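Local coordinates for protein transcription regulator (Haloarcula marismortui ATCC 43049, PDB 3CRJ) that probably acts as a dimeric TetR-family transcriptional repressor that binds regulatory DNA through a helix-turn-helix domain, at residues F65-L70 with F127-E132; H30-L35 with L110-S115; Y133-L138 with S162-I167. All blocks are in the same frame, centred on the assembly; numbering follows the deposited sequence.

Interaction 1 of 3, residues F65-L70 with F127-E132; sequences FLDYLL and FRQNDE
Leu66 lays one of its methyls over the ring of Phe127, joining two long helices of the all-helical TetR fold: helix 58-78, which leads out of the DNA-binding domain, and helix 121-148 of the C-terminal domain. The two segments run almost parallel, 10° apart, with their axes 10.2 Å from each other at closest approach. The Leu66 side chain crosses that of Phe127 at a slant. Its CD1 sits 4.2 Å from the ring centroid, 20° off the ring normal, a CH-pi contact displaced toward the CZ rim, while CD2 reaches the same ring at CE1. Phe127 leaves its backbone pointing away from helix 58-78, and only the end of its ring comes back within range; Met176 of the second subunit also packs on it. Leu110 and Met113 of helix 104-115 touch Leu66 as well, so this end of the contact adjoins a third helix.

One turn further on, Leu70 and Asn130 pass head to tail. Leu70 has CG anti to its backbone N (chi1 -176°), which extends the side chain toward the Asn130 amide. Its CD2 only skirts Gln129, reaching CG at 4.4 Å. Asp67 and Gln129 border this surface contact, and the polar end of Asp67 turns to Arg126, to which OD2 is salt-bridged. The amide of Asn130 meets a hydrocarbon group from Leu70: Asn130 OD1 lies 3.5 Å from Leu70 CD1.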
# COMPACT_ATOMS: atom_id res chain seq x y z
N PHE A 65 -11.75 13.26 10.10
CA PHE A 65 -10.53 12.79 10.74
C PHE A 65 -9.37 12.70 9.75
O PHE A 65 -8.23 13.01 10.09
CB PHE A 65 -10.73 11.44 11.44
CG PHE A 65 -9.52 10.97 12.21
CD1 PHE A 65 -9.17 11.55 13.43
CD2 PHE A 65 -8.71 9.96 11.70
CE1 PHE A 65 -8.03 11.12 14.13
CE2 PHE A 65 -7.56 9.52 12.40
CZ PHE A 65 -7.23 10.11 13.62
N LEU A 66 -9.65 12.30 8.51
CA LEU A 66 -8.62 12.40 7.50
C LEU A 66 -8.19 13.87 7.31
O LEU A 66 -6.99 14.18 7.40
CB LEU A 66 -9.06 11.73 6.20
CG LEU A 66 -9.10 10.19 6.32
CD1 LEU A 66 -9.71 9.53 5.10
CD2 LEU A 66 -7.75 9.62 6.60
N ASP A 67 -9.16 14.77 7.13
CA ASP A 67 -8.86 16.21 6.96
C ASP A 67 -8.01 16.72 8.10
O ASP A 67 -7.08 17.51 7.89
CB ASP A 67 -10.15 17.03 6.89
CG ASP A 67 -10.99 16.69 5.68
OD1 ASP A 67 -12.21 16.94 5.74
OD2 ASP A 67 -10.43 16.16 4.67
N TYR A 68 -8.32 16.23 9.29
CA TYR A 68 -7.57 16.52 10.49
C TYR A 68 -6.13 16.05 10.40
O TYR A 68 -5.23 16.82 10.68
CB TYR A 68 -8.30 15.94 11.71
CG TYR A 68 -7.53 15.91 12.99
CD1 TYR A 68 -7.47 17.02 13.82
CD2 TYR A 68 -6.88 14.74 13.40
CE1 TYR A 68 -6.77 16.96 15.04
CE2 TYR A 68 -6.17 14.67 14.59
CZ TYR A 68 -6.11 15.78 15.41
OH TYR A 68 -5.41 15.71 16.61
N LEU A 69 -5.89 14.81 9.98
CA LEU A 69 -4.53 14.32 9.89
C LEU A 69 -3.73 15.10 8.85
O LEU A 69 -2.53 15.33 9.02
CB LEU A 69 -4.47 12.82 9.59
CG LEU A 69 -5.12 11.85 10.57
CD1 LEU A 69 -4.91 10.38 10.14
CD2 LEU A 69 -4.62 12.05 12.00
N LEU A 70 -4.38 15.52 7.77
CA LEU A 70 -3.69 16.29 6.75
C LEU A 70 -3.24 17.65 7.32
O LEU A 70 -2.14 18.10 7.02
CB LEU A 70 -4.55 16.45 5.48
CG LEU A 70 -3.92 17.17 4.28
CD1 LEU A 70 -2.67 16.42 3.85
CD2 LEU A 70 -4.89 17.35 3.11
N PHE A 127 -7.93 10.95 0.38
CA PHE A 127 -6.63 10.33 0.20
C PHE A 127 -5.93 10.89 -1.03
O PHE A 127 -4.71 10.91 -1.10
CB PHE A 127 -6.77 8.83 0.00
CG PHE A 127 -7.03 8.05 1.27
CD1 PHE A 127 -6.11 8.07 2.32
CD2 PHE A 127 -8.16 7.25 1.39
CE1 PHE A 127 -6.36 7.35 3.48
CE2 PHE A 127 -8.41 6.51 2.56
CZ PHE A 127 -7.51 6.57 3.60
N ARG A 128 -6.71 11.30 -2.04
CA ARG A 128 -6.12 11.94 -3.22
C ARG A 128 -5.61 13.33 -2.83
O ARG A 128 -4.55 13.79 -3.26
CB ARG A 128 -7.15 12.01 -4.35
CG ARG A 128 -6.66 12.80 -5.57
CD ARG A 128 -7.67 12.80 -6.72
NE ARG A 128 -7.67 11.55 -7.51
CZ ARG A 128 -8.51 10.53 -7.30
NH1 ARG A 128 -8.45 9.46 -8.08
NH2 ARG A 128 -9.41 10.58 -6.32
N GLN A 129 -6.36 13.96 -1.96
CA GLN A 129 -6.02 15.28 -1.47
C GLN A 129 -4.66 15.24 -0.78
O GLN A 129 -3.78 16.06 -1.06
CB GLN A 129 -7.11 15.75 -0.50
CG GLN A 129 -7.39 17.23 -0.56
CD GLN A 129 -8.58 17.63 0.29
OE1 GLN A 129 -9.54 16.87 0.49
NE2 GLN A 129 -8.53 18.85 0.79
N ASN A 130 -4.50 14.28 0.13
CA ASN A 130 -3.26 14.08 0.86
C ASN A 130 -2.17 13.87 -0.17
O ASN A 130 -1.20 14.62 -0.22
CB ASN A 130 -3.39 12.86 1.76
CG ASN A 130 -2.32 12.79 2.84
OD1 ASN A 130 -2.64 12.88 4.04
ND2 ASN A 130 -1.05 12.58 2.43
N ASP A 131 -2.37 12.89 -1.04
CA ASP A 131 -1.41 12.61 -2.07
C ASP A 131 -1.02 13.88 -2.86
O ASP A 131 0.17 14.13 -2.98
CB ASP A 131 -1.93 11.54 -2.99
CG ASP A 131 -0.90 11.03 -3.95
OD1 ASP A 131 0.17 10.53 -3.53
OD2 ASP A 131 -1.17 11.10 -5.15
N GLU A 132 -1.99 14.67 -3.35
CA GLU A 132 -1.68 15.91 -4.10
C GLU A 132 -0.81 16.89 -3.31
O GLU A 132 0.08 17.54 -3.88
CB GLU A 132 -2.93 16.68 -4.57
CG GLU A 132 -3.85 15.99 -5.54
CD GLU A 132 -3.29 15.77 -6.95
OE1 GLU A 132 -2.05 15.63 -7.13
OE2 GLU A 132 -4.12 15.70 -7.90

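Interaction 2 of 3, residues H30-L35 with L110-S115; sequences HGYADL and LLEMRS
Glu112 reaches from helix 104-115 of the C-terminal domain to the backbone of Tyr32 and Ala33, in the loop that leads from helix 12-30 to the predicted helix-turn-helix motif of this TetR-type DNA-binding domain. Gly31, with positive phi (77°), takes the chain out of helix 12-30, and a type I beta turn follows from Tyr32 to Leu35.

The polar part is a two-point grip on successive N-H groups. Tyr32 N donates to Glu112 OE1 at 3.2 Å, coming in from above the carboxylate plane, and Ala33 N donates to Glu112 OE2 at 3.3 Å on the syn side, also tilted out of the plane. The glutamate chain is extended beyond CG, which carries the carboxylate to the loop. OE1 is also hydrogen-bonded to the Tyr119 hydroxyl of the second subunit, linking the loop to the dimer partner. A glutamine here would probably disturb the grip, since its amide nitrogen cannot accept one of the two backbone N-H groups, leaving that group without its mate.

The apolar part lies between Tyr32 and Met113. A chi1 of 172° swings the Tyr32 ring away from its backbone N, and the ring and Met113 cross at an angle, with Met113 CG 3.6 Å from Tyr32 CD1. Met113, present as selenomethionine, brings its SE into an oblique Met-aromatic contact, 5.4 Å from the Tyr32 ring centroid.

The surroundings of Tyr32 are cationic and polar: Lys58 forms a cation-pi pair with the ring, and Lys120 is hydrogen-bonded to its hydroxyl. The backbone of Glu112 has its own partner: Ser115 OG donates to Glu112 O at 2.8 Å.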
# COMPACT_ATOMS: atom_id res chain seq x y z
N HIS A 30 -9.39 0.19 18.45
CA HIS A 30 -10.36 -0.74 17.86
C HIS A 30 -10.17 -1.05 16.39
O HIS A 30 -10.79 -1.99 15.89
CB HIS A 30 -11.77 -0.22 18.02
CG HIS A 30 -12.18 -0.04 19.44
ND1 HIS A 30 -12.32 -1.10 20.30
CD2 HIS A 30 -12.48 1.07 20.14
CE1 HIS A 30 -12.71 -0.65 21.48
NE2 HIS A 30 -12.81 0.67 21.42
N GLY A 31 -9.36 -0.24 15.71
CA GLY A 31 -9.21 -0.35 14.27
C GLY A 31 -10.40 0.27 13.56
O GLY A 31 -11.35 0.72 14.20
N TYR A 32 -10.36 0.27 12.23
CA TYR A 32 -11.48 0.82 11.48
C TYR A 32 -12.76 0.01 11.65
O TYR A 32 -13.77 0.54 12.06
CB TYR A 32 -11.15 1.00 9.98
CG TYR A 32 -12.39 1.38 9.21
CD1 TYR A 32 -12.90 2.68 9.27
CD2 TYR A 32 -13.08 0.44 8.46
CE1 TYR A 32 -14.06 3.02 8.59
CE2 TYR A 32 -14.24 0.78 7.79
CZ TYR A 32 -14.73 2.07 7.86
OH TYR A 32 -15.88 2.40 7.19
N ALA A 33 -12.73 -1.28 11.35
CA ALA A 33 -13.96 -2.09 11.30
C ALA A 33 -14.84 -2.00 12.56
O ALA A 33 -16.06 -2.01 12.49
CB ALA A 33 -13.61 -3.53 10.98
N ASP A 34 -14.21 -1.92 13.72
CA ASP A 34 -14.94 -2.04 14.95
C ASP A 34 -15.12 -0.70 15.59
O ASP A 34 -15.52 -0.62 16.74
CB ASP A 34 -14.20 -2.99 15.90
CG ASP A 34 -14.45 -4.44 15.56
OD1 ASP A 34 -15.57 -4.75 15.10
OD2 ASP A 34 -13.54 -5.27 15.75
N LEU A 35 -14.81 0.37 14.86
CA LEU A 35 -15.04 1.71 15.37
C LEU A 35 -16.51 1.94 15.34
O LEU A 35 -17.21 1.51 14.41
CB LEU A 35 -14.38 2.73 14.48
CG LEU A 35 -13.63 3.90 15.11
CD1 LEU A 35 -14.07 5.13 14.38
CD2 LEU A 35 -13.89 4.08 16.59
N LEU A 110 -5.56 3.08 8.94
CA LEU A 110 -5.45 3.83 7.68
C LEU A 110 -5.37 2.96 6.41
O LEU A 110 -5.88 3.34 5.37
CB LEU A 110 -4.29 4.83 7.74
CG LEU A 110 -4.32 6.01 8.74
CD1 LEU A 110 -2.96 6.67 8.71
CD2 LEU A 110 -5.36 7.01 8.40
N LEU A 111 -4.75 1.78 6.50
CA LEU A 111 -4.73 0.85 5.38
C LEU A 111 -6.12 0.26 5.16
O LEU A 111 -6.56 0.08 4.03
CB LEU A 111 -3.75 -0.30 5.64
CG LEU A 111 -2.90 -0.98 4.55
CD1 LEU A 111 -2.76 -2.47 4.85
CD2 LEU A 111 -3.35 -0.77 3.10
N GLU A 112 -6.83 -0.02 6.25
CA GLU A 112 -8.19 -0.53 6.15
C GLU A 112 -9.01 0.50 5.41
O GLU A 112 -9.75 0.17 4.48
CB GLU A 112 -8.82 -0.77 7.53
CG GLU A 112 -8.21 -1.86 8.37
CD GLU A 112 -8.90 -1.99 9.72
OE1 GLU A 112 -8.29 -1.62 10.75
OE2 GLU A 112 -10.08 -2.44 9.77
N MSE A 113 -8.86 1.76 5.81
CA MSE A 113 -9.62 2.84 5.21
C MSE A 113 -9.21 3.10 3.76
O MSE A 113 -10.07 3.43 2.94
CB MSE A 113 -9.48 4.11 6.03
CG MSE A 113 -10.20 4.05 7.34
SE MSE A 113 -9.97 5.70 8.33
CE MSE A 113 -8.19 6.13 7.69
N ARG A 114 -7.92 2.93 3.45
CA ARG A 114 -7.44 3.06 2.07
C ARG A 114 -8.00 1.99 1.18
O ARG A 114 -8.36 2.25 0.04
CB ARG A 114 -5.92 3.01 1.99
CG ARG A 114 -5.25 4.31 2.28
CD ARG A 114 -3.75 4.21 2.03
NE ARG A 114 -3.00 5.27 2.70
CZ ARG A 114 -2.45 5.14 3.92
NH1 ARG A 114 -2.59 3.99 4.60
NH2 ARG A 114 -1.78 6.17 4.46
N SER A 115 -8.07 0.77 1.71
CA SER A 115 -8.62 -0.35 0.94
C SER A 115 -10.10 -0.13 0.67
O SER A 115 -10.65 -0.76 -0.22
CB SER A 115 -8.35 -1.70 1.61
OG SER A 115 -9.21 -1.93 2.70

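Interaction 3 of 3, residues Y133-L138 with S162-I167; sequences YVRYML and SLLTII
Val134 is the first residue of 133-138 to meet Leu164, which reaches from helix 156-176 toward helix 121-148. The two segments cross at 131°, with 10.6 Å between their axes at closest approach. In Val134 a chi1 of 170° sets CG1 on the far side from N, and this branch meets Leu164 CD1 at 3.7 Å as the two side chains run antiparallel to one another. Phe73 of helix 58-78 also packs on Val134.

Arg135 follows, and here the aliphatic base of the side chain does the touching. Leu164 turns its other methyl to it: CD2 lies 4.0 Å from Arg135 CB and equally near CG, the two side chains crossing at a slant. The guanidinium group leads away from the contact to carboxylates, NH2 being salt-bridged to Glu157 and NH1 to Glu132, so one side chain serves the apolar seam with its stem and the charged network with its end.

One turn beyond Val134, Leu138 closes the seam. Its CD1 meets Leu164 CD1 at 3.9 Å and, more loosely, Leu163 CB at 4.4 Å. Leu164 CD1 thus touches both Val134 and Leu138, while CD2 faces Arg135, so the two branches of one leucine spread over three residues of the opposing helix. Leu89 of helix 85-97 also lies against Leu138.

Behind this seam, helix 156-176 meets the second subunit, where Ile166 packs on Ile166 of the partner and Ser162 bonds to its Thr189. Helix 156-176 and helix 181-198 pair with those of the partner, as in the four-helix dimer interface of TetR-family regulators, and helix 121-148 backs the first of them.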
# COMPACT_ATOMS: atom_id res chain seq x y z
N TYR A 133 -1.07 16.99 -2.01
CA TYR A 133 -0.36 17.93 -1.18
C TYR A 133 1.11 17.54 -1.10
O TYR A 133 2.00 18.40 -1.20
CB TYR A 133 -0.94 17.98 0.23
CG TYR A 133 -0.22 18.98 1.09
CD1 TYR A 133 -0.51 20.35 0.98
CD2 TYR A 133 0.80 18.58 1.96
CE1 TYR A 133 0.17 21.30 1.74
CE2 TYR A 133 1.51 19.53 2.73
CZ TYR A 133 1.18 20.88 2.62
OH TYR A 133 1.83 21.83 3.39
N VAL A 134 1.34 16.24 -0.92
CA VAL A 134 2.69 15.71 -0.82
C VAL A 134 3.38 15.90 -2.15
O VAL A 134 4.46 16.47 -2.20
CB VAL A 134 2.69 14.23 -0.36
CG1 VAL A 134 4.09 13.61 -0.49
CG2 VAL A 134 2.16 14.13 1.09
N ARG A 135 2.73 15.46 -3.22
CA ARG A 135 3.18 15.71 -4.58
C ARG A 135 3.59 17.20 -4.82
O ARG A 135 4.70 17.48 -5.27
CB ARG A 135 2.08 15.27 -5.53
CG ARG A 135 2.44 15.21 -7.00
CD ARG A 135 1.16 15.06 -7.85
NE ARG A 135 1.27 15.77 -9.13
CZ ARG A 135 0.45 16.74 -9.54
NH1 ARG A 135 -0.59 17.16 -8.80
NH2 ARG A 135 0.67 17.31 -10.72
N TYR A 136 2.69 18.14 -4.50
CA TYR A 136 3.02 19.55 -4.62
C TYR A 136 4.29 19.90 -3.84
O TYR A 136 5.18 20.52 -4.39
CB TYR A 136 1.85 20.45 -4.20
CG TYR A 136 2.16 21.96 -4.27
CD1 TYR A 136 1.71 22.75 -5.32
CD2 TYR A 136 2.89 22.58 -3.25
CE1 TYR A 136 1.99 24.13 -5.36
CE2 TYR A 136 3.18 23.94 -3.27
CZ TYR A 136 2.74 24.72 -4.32
OH TYR A 136 3.04 26.09 -4.32
N MSE A 137 4.39 19.53 -2.58
CA MSE A 137 5.56 19.94 -1.81
C MSE A 137 6.85 19.24 -2.24
O MSE A 137 7.93 19.81 -2.10
CB MSE A 137 5.33 19.76 -0.33
CG MSE A 137 5.21 18.33 0.04
SE MSE A 137 5.23 18.07 1.93
CE MSE A 137 6.39 16.53 1.87
N LEU A 138 6.74 18.04 -2.77
CA LEU A 138 7.91 17.32 -3.26
C LEU A 138 8.40 17.82 -4.62
O LEU A 138 9.57 18.15 -4.78
CB LEU A 138 7.62 15.83 -3.33
CG LEU A 138 7.77 15.09 -2.00
CD1 LEU A 138 7.42 13.63 -2.20
CD2 LEU A 138 9.16 15.25 -1.45
N SER A 162 7.71 8.80 -8.53
CA SER A 162 8.57 7.76 -8.03
C SER A 162 8.74 7.78 -6.50
O SER A 162 8.58 6.74 -5.83
CB SER A 162 9.93 7.85 -8.71
OG SER A 162 9.93 7.20 -9.97
N LEU A 163 9.03 8.94 -5.93
CA LEU A 163 9.11 9.01 -4.47
C LEU A 163 7.77 8.72 -3.83
O LEU A 163 7.70 8.23 -2.68
CB LEU A 163 9.65 10.35 -3.99
CG LEU A 163 11.10 10.63 -4.34
CD1 LEU A 163 11.40 12.10 -4.12
CD2 LEU A 163 12.00 9.79 -3.47
N LEU A 164 6.69 8.99 -4.55
CA LEU A 164 5.35 8.76 -4.00
C LEU A 164 5.11 7.27 -3.85
O LEU A 164 4.47 6.83 -2.89
CB LEU A 164 4.26 9.36 -4.88
CG LEU A 164 3.61 10.69 -4.51
CD1 LEU A 164 4.49 11.56 -3.60
CD2 LEU A 164 3.22 11.46 -5.80
N THR A 165 5.63 6.52 -4.83
CA THR A 165 5.44 5.09 -4.84
C THR A 165 6.21 4.45 -3.70
O THR A 165 5.65 3.67 -2.92
CB THR A 165 5.83 4.47 -6.19
OG1 THR A 165 5.05 5.10 -7.23
CG2 THR A 165 5.54 2.98 -6.17
N ILE A 166 7.48 4.81 -3.58
CA ILE A 166 8.32 4.38 -2.46
C ILE A 166 7.56 4.67 -1.17
O ILE A 166 7.33 3.75 -0.39
CB ILE A 166 9.75 5.03 -2.52
CG1 ILE A 166 10.49 4.51 -3.74
CG2 ILE A 166 10.55 4.79 -1.24
CD1 ILE A 166 11.58 5.42 -4.22
N ILE A 167 7.11 5.90 -0.96
CA ILE A 167 6.37 6.23 0.26
C ILE A 167 5.20 5.26 0.50
O ILE A 167 5.09 4.64 1.57
CB ILE A 167 5.80 7.64 0.26
CG1 ILE A 167 6.88 8.68 -0.06
CG2 ILE A 167 5.09 7.95 1.63
CD1 ILE A 167 8.01 8.61 0.86

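Interactions 1 and 3 share helix 121-148: its earlier part lies nearly parallel to helix 58-78, its later part crosses helix 156-176 steeply. Interaction 1 is a surface contact of mixed chemistry, a leucine on an aromatic face beside polar side chains; interaction 3 is buried and built from hydrocarbon. Interaction 2, also buried, is the one with hydrogen bonds across its segments, and it ties a loop of the DNA-binding domain to helix 104-115. It touches interaction 1 at that helix, but stays about 8 Å from interaction 3 between nearest atoms. All three reach the second subunit.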